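Local coordinates for glycerol-3-phosphate dehydrogenase [NAD(+)] (Dunaliella salina, PDB 6IUY), which probably interconverts dihydroxyacetone phosphate and sn-glycerol 3-phosphate using NAD(H), and joins this dehydrogenase to a phosphatase domain so that glycerol is made directly, at residues A[256-261]-A[343-348]; A[288-293]-A[434-439]; A[596-601]-A[610-615]. All blocks are in the same frame, centred on the assembly; numbering follows the deposited sequence.

Contact 1: A[256-261]-A[343-348]; sequences RYKVTM and GADALI
Lys-258 bonds to the 343-348 chain through both of its backbone polar atoms. Its N gives a nearly straight bond to Asp-345 OD2 (2.9 Å, 168° at the hydrogen), using the oxygen's anti lone pair. Its O accepts twice: from Ala-346 N at 3.0 Å, and from Asp-345 N, whose bond is more bent (139°) but lies in the carbonyl plane. Because Asp-345 keeps CG beside its own backbone N (chi1 -53°), the carboxylate turns back to the amide of the residue whose carbonyl that N addresses. A side chain thus supplies the acceptor where regular parallel pairing would use the carbonyl of Ala-344. Replacing Asp-345 by an alanine removes the carboxylate and would probably leave Lys-258 N without its acceptor, loosening the start of the pairing.

Ordinary parallel pairing follows: Thr-260 N donates to Ala-346 O (3.0 Å), and Ile-348 N to Thr-260 O (3.0 Å). Thr-260 OG1 lies 3.4 Å from the methyl CB of Ala-344, and its hydrogen-bond partner is Ala-340 O, on helix 337-342. On the other face Val-259 CG1 meets Ile-348 CD1 at 3.8 Å, while the Met-261 side chain crosses that of Ile-348 at about a right angle, SD touching CG2 at 3.7 Å.

In the Rossmann order, strand 257-262 runs between 346-349 and 293-297. Val-259 and Ile-348 pack on Val-275 of helix 266-282, and Ile-348 also on Trp-437 of helix 431-441; Met-261 reaches the NAD-binding residues Ala-268 and Cys-350.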
# COMPACT_ATOMS: atom_id res chain seq x y z
N ARG A 256 -28.97 23.55 8.56
CA ARG A 256 -28.85 22.48 9.55
C ARG A 256 -29.25 21.18 8.89
O ARG A 256 -30.41 21.00 8.50
CB ARG A 256 -29.71 22.74 10.78
CG ARG A 256 -29.40 21.81 11.93
CD ARG A 256 -30.42 21.90 13.05
NE ARG A 256 -30.36 23.16 13.77
CZ ARG A 256 -31.31 24.09 13.72
NH1 ARG A 256 -32.40 23.89 13.00
NH2 ARG A 256 -31.16 25.22 14.40
N TYR A 257 -28.30 20.27 8.74
CA TYR A 257 -28.51 19.06 7.96
C TYR A 257 -29.34 18.04 8.72
O TYR A 257 -29.06 17.77 9.88
CB TYR A 257 -27.15 18.47 7.56
CG TYR A 257 -26.44 19.27 6.50
CD1 TYR A 257 -25.71 20.41 6.82
CD2 TYR A 257 -26.50 18.88 5.17
CE1 TYR A 257 -25.07 21.15 5.82
CE2 TYR A 257 -25.85 19.60 4.18
CZ TYR A 257 -25.15 20.73 4.51
OH TYR A 257 -24.52 21.44 3.51
N LYS A 258 -30.40 17.53 8.10
CA LYS A 258 -31.12 16.37 8.65
C LYS A 258 -30.49 15.11 8.06
O LYS A 258 -30.32 15.03 6.85
CB LYS A 258 -32.62 16.38 8.32
CG LYS A 258 -33.46 17.51 8.96
CD LYS A 258 -34.97 17.22 8.81
CE LYS A 258 -35.80 18.50 8.62
NZ LYS A 258 -35.51 19.52 9.67
N VAL A 259 -30.17 14.14 8.90
CA VAL A 259 -29.48 12.94 8.43
C VAL A 259 -30.41 11.75 8.37
O VAL A 259 -31.14 11.48 9.32
CB VAL A 259 -28.29 12.60 9.34
CG1 VAL A 259 -27.54 11.39 8.80
CG2 VAL A 259 -27.37 13.83 9.47
N THR A 260 -30.38 11.03 7.25
CA THR A 260 -31.11 9.78 7.13
C THR A 260 -30.18 8.63 6.72
O THR A 260 -29.53 8.70 5.67
CB THR A 260 -32.26 9.92 6.13
OG1 THR A 260 -33.23 10.81 6.68
CG2 THR A 260 -32.91 8.57 5.85
N MET A 261 -30.16 7.58 7.54
CA MET A 261 -29.49 6.33 7.22
C MET A 261 -30.45 5.45 6.41
O MET A 261 -31.55 5.14 6.88
CB MET A 261 -29.05 5.61 8.50
CG MET A 261 -28.54 4.17 8.32
SD MET A 261 -26.97 4.09 7.42
CE MET A 261 -27.56 3.64 5.82
N GLY A 343 -37.25 14.51 4.14
CA GLY A 343 -36.70 15.74 4.71
C GLY A 343 -35.17 15.85 4.72
O GLY A 343 -34.61 16.81 5.25
N ALA A 344 -34.49 14.87 4.13
CA ALA A 344 -33.08 14.65 4.42
C ALA A 344 -32.14 15.47 3.56
O ALA A 344 -32.25 15.44 2.34
CB ALA A 344 -32.74 13.16 4.27
N ASP A 345 -31.19 16.13 4.22
CA ASP A 345 -30.11 16.88 3.55
C ASP A 345 -28.87 16.01 3.36
O ASP A 345 -28.10 16.19 2.41
CB ASP A 345 -29.76 18.13 4.36
CG ASP A 345 -30.98 18.98 4.67
OD1 ASP A 345 -31.50 19.61 3.73
OD2 ASP A 345 -31.41 19.01 5.84
N ALA A 346 -28.69 15.07 4.28
CA ALA A 346 -27.54 14.18 4.28
C ALA A 346 -28.01 12.73 4.22
O ALA A 346 -28.58 12.24 5.18
CB ALA A 346 -26.69 14.42 5.53
N LEU A 347 -27.79 12.07 3.10
CA LEU A 347 -28.19 10.67 2.94
C LEU A 347 -27.00 9.71 3.06
O LEU A 347 -26.05 9.83 2.30
CB LEU A 347 -28.85 10.44 1.58
CG LEU A 347 -30.26 10.92 1.28
CD1 LEU A 347 -30.65 10.51 -0.14
CD2 LEU A 347 -31.22 10.30 2.29
N ILE A 348 -27.10 8.75 3.97
CA ILE A 348 -26.14 7.67 4.09
C ILE A 348 -26.74 6.40 3.48
O ILE A 348 -27.79 5.92 3.90
CB ILE A 348 -25.74 7.44 5.57
CG1 ILE A 348 -25.20 8.73 6.16
CG2 ILE A 348 -24.68 6.37 5.70
CD1 ILE A 348 -25.13 8.74 7.66

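Contact 2: A[288-293]-A[434-439]; sequences SVFEKE and GSLWQQ
Part of the hydrophobic interior of the NAD-binding Rossmann domain is closed here, where Val-289 and Phe-290 meet Leu-436 and Gln-439 on one side of helix 431-441. With CG anti to the backbone N (chi1 -172°), the Leu-436 side chain leads CD1 toward 288-293. That methyl touches Phe-290 CE1 at 3.6 Å and Val-289 CG2 at 3.9 Å, serving both residues. Gln-439, one helical turn further on, brings the aliphatic part of its side chain to the ring: its CG lies at the ring edge, in plane, 3.7 Å from Phe-290 CE2. The carbonyl O of Leu-436 also approaches that edge, 3.8 Å from Phe-290 CZ.

Topologically, 288-291 lies in the connection of the first beta-alpha-beta unit of this domain, between helix 266-282 and strand 293-297. Phe-290 packs on Thr-279 and Ala-282 of that helix as well as on Leu-436, so the ring bridges two helices, and Tyr-257 of strand 257-262 touches Val-289, Phe-290 and Leu-436 alike.

No hydrogen bond spans the two segments; within 288-293, Ser-288 OG donates to Phe-290 O at 2.8 Å, directed at a lone pair of that carbonyl oxygen, tying the turn ahead of the ring. Val-289 CG1 lies 3.3 Å above one face of the Phe-290 ring, offset toward its rim.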
# COMPACT_ATOMS: atom_id res chain seq x y z
N SER A 288 -25.68 24.49 15.38
CA SER A 288 -25.38 23.11 14.98
C SER A 288 -25.56 22.85 13.50
O SER A 288 -26.60 23.21 12.93
CB SER A 288 -26.26 22.12 15.74
OG SER A 288 -26.13 20.81 15.21
N VAL A 289 -24.57 22.21 12.87
CA VAL A 289 -24.72 21.87 11.46
C VAL A 289 -25.63 20.64 11.24
O VAL A 289 -25.98 20.35 10.09
CB VAL A 289 -23.35 21.63 10.79
CG1 VAL A 289 -22.72 20.35 11.27
CG2 VAL A 289 -23.49 21.60 9.27
N PHE A 290 -26.00 19.92 12.31
CA PHE A 290 -26.88 18.74 12.16
C PHE A 290 -28.15 18.78 13.02
O PHE A 290 -28.13 19.21 14.17
CB PHE A 290 -26.13 17.44 12.51
CG PHE A 290 -24.88 17.23 11.72
CD1 PHE A 290 -24.95 16.98 10.37
CD2 PHE A 290 -23.65 17.26 12.34
CE1 PHE A 290 -23.81 16.79 9.65
CE2 PHE A 290 -22.50 17.06 11.62
CZ PHE A 290 -22.58 16.83 10.27
N GLU A 291 -29.25 18.28 12.45
CA GLU A 291 -30.43 17.95 13.24
C GLU A 291 -30.04 16.89 14.27
O GLU A 291 -29.26 16.00 13.96
CB GLU A 291 -31.57 17.44 12.36
CG GLU A 291 -32.52 18.52 11.86
CD GLU A 291 -33.14 19.33 13.01
OE1 GLU A 291 -33.66 18.71 13.97
OE2 GLU A 291 -33.09 20.58 12.96
N LYS A 292 -30.57 17.00 15.48
CA LYS A 292 -30.20 16.05 16.53
C LYS A 292 -30.67 14.65 16.20
O LYS A 292 -29.95 13.66 16.43
CB LYS A 292 -30.78 16.47 17.89
CG LYS A 292 -30.35 15.52 19.00
CD LYS A 292 -30.89 15.95 20.36
CE LYS A 292 -30.36 15.05 21.46
NZ LYS A 292 -30.77 15.52 22.82
N GLU A 293 -31.86 14.55 15.62
CA GLU A 293 -32.45 13.26 15.34
C GLU A 293 -32.03 12.67 14.00
O GLU A 293 -32.13 13.31 12.95
CB GLU A 293 -33.97 13.37 15.40
CG GLU A 293 -34.68 12.12 14.91
CD GLU A 293 -36.20 12.19 15.12
OE1 GLU A 293 -36.62 12.02 16.28
OE2 GLU A 293 -36.95 12.40 14.14
N GLY A 434 -16.45 16.32 2.17
CA GLY A 434 -15.52 15.64 3.05
C GLY A 434 -15.56 16.17 4.45
O GLY A 434 -15.60 15.41 5.41
N SER A 435 -15.58 17.49 4.58
CA SER A 435 -15.63 18.14 5.88
C SER A 435 -16.89 17.78 6.69
O SER A 435 -16.82 17.51 7.90
CB SER A 435 -15.55 19.66 5.69
OG SER A 435 -15.81 20.33 6.92
N LEU A 436 -18.04 17.82 6.03
CA LEU A 436 -19.32 17.44 6.64
C LEU A 436 -19.30 15.98 7.09
O LEU A 436 -19.53 15.67 8.26
CB LEU A 436 -20.46 17.66 5.63
CG LEU A 436 -21.90 17.51 6.12
CD1 LEU A 436 -22.31 18.71 6.96
CD2 LEU A 436 -22.87 17.30 4.94
N TRP A 437 -19.00 15.08 6.16
CA TRP A 437 -18.93 13.66 6.49
C TRP A 437 -17.96 13.34 7.62
O TRP A 437 -18.25 12.52 8.49
CB TRP A 437 -18.57 12.86 5.24
CG TRP A 437 -19.63 12.92 4.20
CD1 TRP A 437 -19.48 13.26 2.89
CD2 TRP A 437 -21.04 12.67 4.38
NE1 TRP A 437 -20.69 13.20 2.24
CE2 TRP A 437 -21.66 12.85 3.14
CE3 TRP A 437 -21.81 12.29 5.48
CZ2 TRP A 437 -23.03 12.67 2.97
CZ3 TRP A 437 -23.17 12.10 5.30
CH2 TRP A 437 -23.76 12.30 4.06
N GLN A 438 -16.80 14.00 7.63
CA GLN A 438 -15.83 13.72 8.67
C GLN A 438 -16.37 14.11 10.03
O GLN A 438 -16.21 13.37 11.01
CB GLN A 438 -14.50 14.42 8.42
CG GLN A 438 -13.46 14.13 9.51
CD GLN A 438 -12.09 14.73 9.20
OE1 GLN A 438 -11.97 15.69 8.43
NE2 GLN A 438 -11.06 14.17 9.80
N GLN A 439 -17.00 15.28 10.09
CA GLN A 439 -17.62 15.74 11.34
C GLN A 439 -18.73 14.76 11.75
O GLN A 439 -18.90 14.48 12.92
CB GLN A 439 -18.16 17.17 11.21
CG GLN A 439 -18.91 17.68 12.47
CD GLN A 439 -19.30 19.17 12.40
OE1 GLN A 439 -19.00 19.86 11.41
NE2 GLN A 439 -19.96 19.66 13.44

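Contact 3: A[596-601]-A[610-615]; sequences GEVPPT and CSMPSM
Glu-597 O receives the one firm hydrogen bond between the segments, from Met-615 N at 2.9 Å. The N-H points well at the oxygen (162°), and the donor lies in the carbonyl plane. The same oxygen has a longer CA-H...O contact with Ser-614 CA, at 3.5 Å, so two successive residues of 610-615 approach a single acceptor. Alongside, Ser-614 CB packs against Glu-597 CB at 4.0 Å, while the serine OG has a weak hydrogen bond to Glu-597 OE1, an oxygen whose position is less sure.

Apolar contact comes from two methionines. Met-612 carries its CG between its backbone N and carbonyl carbon (chi1 52°), and this turns the thioether onto Val-598: SD lies 4.0 Å from Val-598 CG2 and 4.1 Å from Val-598 CG1, so sulfur meets both branches. Met-615 extends alongside the other chain, with its CG 3.7 Å from Gly-596 O. Its CE is modelled against Pro-599, but too close to the neighbouring backbone for the contact to carry weight.

Further out, helix 585-594 meets both segments. Gly-596, with positive phi (85°), ends that helix in a Schellman motif and leads into Glu-597. Arg-592, in the last turns of the helix, forms a hydrogen bond with Met-612 O and appears to pair with Glu-597 OE1, subject to the same doubt about that oxygen.

The two segments lie before and after the short helix 606-609, near the C-terminal end of the chain. Val-598 and Ser-614 touch Arg-592 of helix 585-594, Cys-610 packs on Thr-589 of the same helix, and Pro-600 packs on Trp-536 and Ile-541 of helix 528-541.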
# COMPACT_ATOMS: atom_id res chain seq x y z
N GLY A 596 -17.89 -24.73 -9.18
CA GLY A 596 -17.66 -26.16 -9.22
C GLY A 596 -16.95 -26.66 -10.47
O GLY A 596 -17.06 -27.83 -10.81
N GLU A 597 -16.23 -25.78 -11.15
CA GLU A 597 -15.47 -26.22 -12.31
C GLU A 597 -14.06 -26.61 -11.89
O GLU A 597 -13.43 -27.45 -12.53
CB GLU A 597 -15.41 -25.13 -13.38
CG GLU A 597 -16.75 -24.65 -13.89
CD GLU A 597 -16.58 -23.58 -14.95
OE1 GLU A 597 -15.43 -23.36 -15.38
OE2 GLU A 597 -17.60 -22.97 -15.34
N VAL A 598 -13.58 -26.00 -10.82
CA VAL A 598 -12.26 -26.30 -10.28
C VAL A 598 -12.46 -26.76 -8.84
O VAL A 598 -13.33 -26.24 -8.14
CB VAL A 598 -11.33 -25.08 -10.37
CG1 VAL A 598 -10.02 -25.32 -9.61
CG2 VAL A 598 -11.05 -24.74 -11.82
N PRO A 599 -11.70 -27.76 -8.40
CA PRO A 599 -11.86 -28.23 -7.02
C PRO A 599 -11.26 -27.21 -6.06
O PRO A 599 -10.31 -26.51 -6.43
CB PRO A 599 -11.07 -29.54 -7.00
CG PRO A 599 -9.99 -29.32 -8.03
CD PRO A 599 -10.65 -28.51 -9.12
N PRO A 600 -11.80 -27.13 -4.84
CA PRO A 600 -11.28 -26.14 -3.90
C PRO A 600 -9.77 -26.27 -3.68
O PRO A 600 -9.11 -25.28 -3.39
CB PRO A 600 -12.06 -26.43 -2.61
CG PRO A 600 -13.29 -27.18 -3.06
CD PRO A 600 -12.91 -27.93 -4.29
N THR A 601 -9.24 -27.48 -3.84
CA THR A 601 -7.82 -27.71 -3.55
C THR A 601 -6.88 -26.99 -4.51
O THR A 601 -5.68 -26.90 -4.24
CB THR A 601 -7.47 -29.21 -3.60
OG1 THR A 601 -7.62 -29.67 -4.94
CG2 THR A 601 -8.37 -30.02 -2.68
N CYS A 610 -6.83 -21.20 -13.57
CA CYS A 610 -7.65 -20.26 -14.32
C CYS A 610 -7.92 -20.78 -15.73
O CYS A 610 -8.97 -20.48 -16.31
CB CYS A 610 -6.98 -18.89 -14.39
SG CYS A 610 -5.38 -18.91 -15.19
N SER A 611 -6.98 -21.56 -16.27
CA SER A 611 -7.12 -22.05 -17.65
C SER A 611 -7.35 -23.57 -17.72
O SER A 611 -7.75 -24.07 -18.76
CB SER A 611 -5.88 -21.68 -18.49
OG SER A 611 -4.67 -22.08 -17.86
N MET A 612 -7.12 -24.29 -16.62
CA MET A 612 -7.27 -25.74 -16.64
C MET A 612 -8.67 -26.16 -17.10
O MET A 612 -9.63 -25.41 -16.94
CB MET A 612 -6.98 -26.34 -15.27
CG MET A 612 -7.74 -25.70 -14.11
SD MET A 612 -7.72 -26.76 -12.65
CE MET A 612 -8.99 -27.96 -13.06
N PRO A 613 -8.79 -27.35 -17.70
CA PRO A 613 -10.11 -27.78 -18.16
C PRO A 613 -11.01 -28.07 -16.97
O PRO A 613 -10.51 -28.56 -15.97
CB PRO A 613 -9.82 -29.06 -18.97
CG PRO A 613 -8.34 -28.99 -19.28
CD PRO A 613 -7.73 -28.31 -18.09
N SER A 614 -12.30 -27.78 -17.09
CA SER A 614 -13.23 -28.03 -16.00
C SER A 614 -13.21 -29.50 -15.56
O SER A 614 -12.89 -30.39 -16.35
CB SER A 614 -14.65 -27.63 -16.42
OG SER A 614 -14.65 -26.34 -16.98
N MET A 615 -13.56 -29.74 -14.30
CA MET A 615 -13.72 -31.09 -13.76
C MET A 615 -15.04 -31.70 -14.21
O MET A 615 -16.01 -30.97 -14.47
CB MET A 615 -13.66 -31.08 -12.23
CG MET A 615 -15.03 -30.86 -11.58
SD MET A 615 -15.02 -30.83 -9.78
CE MET A 615 -14.20 -29.27 -9.46

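Contacts 1 and 2 adjoin in the Rossmann domain, their centres 9 Å apart, and Tyr-257 joins them through probable backbone hydrogen bonds to Val-289 and Glu-291. They also share helices 266-282 and 431-441. Their chemistry differs nonetheless: contact 1 is parallel strand pairing begun by an aspartate side chain, five hydrogen bonds in all, with a partly exposed first end, whereas contact 2 is buried packing of a loop and a short, weakly bonded strand on a helix, with no hydrogen bond across it. Contact 3 lies at the surface, its centre about 48 Å from that of contact 1 and 50 Å from that of contact 2. There two largely irregular segments meet through one firm backbone bond and methionine packing.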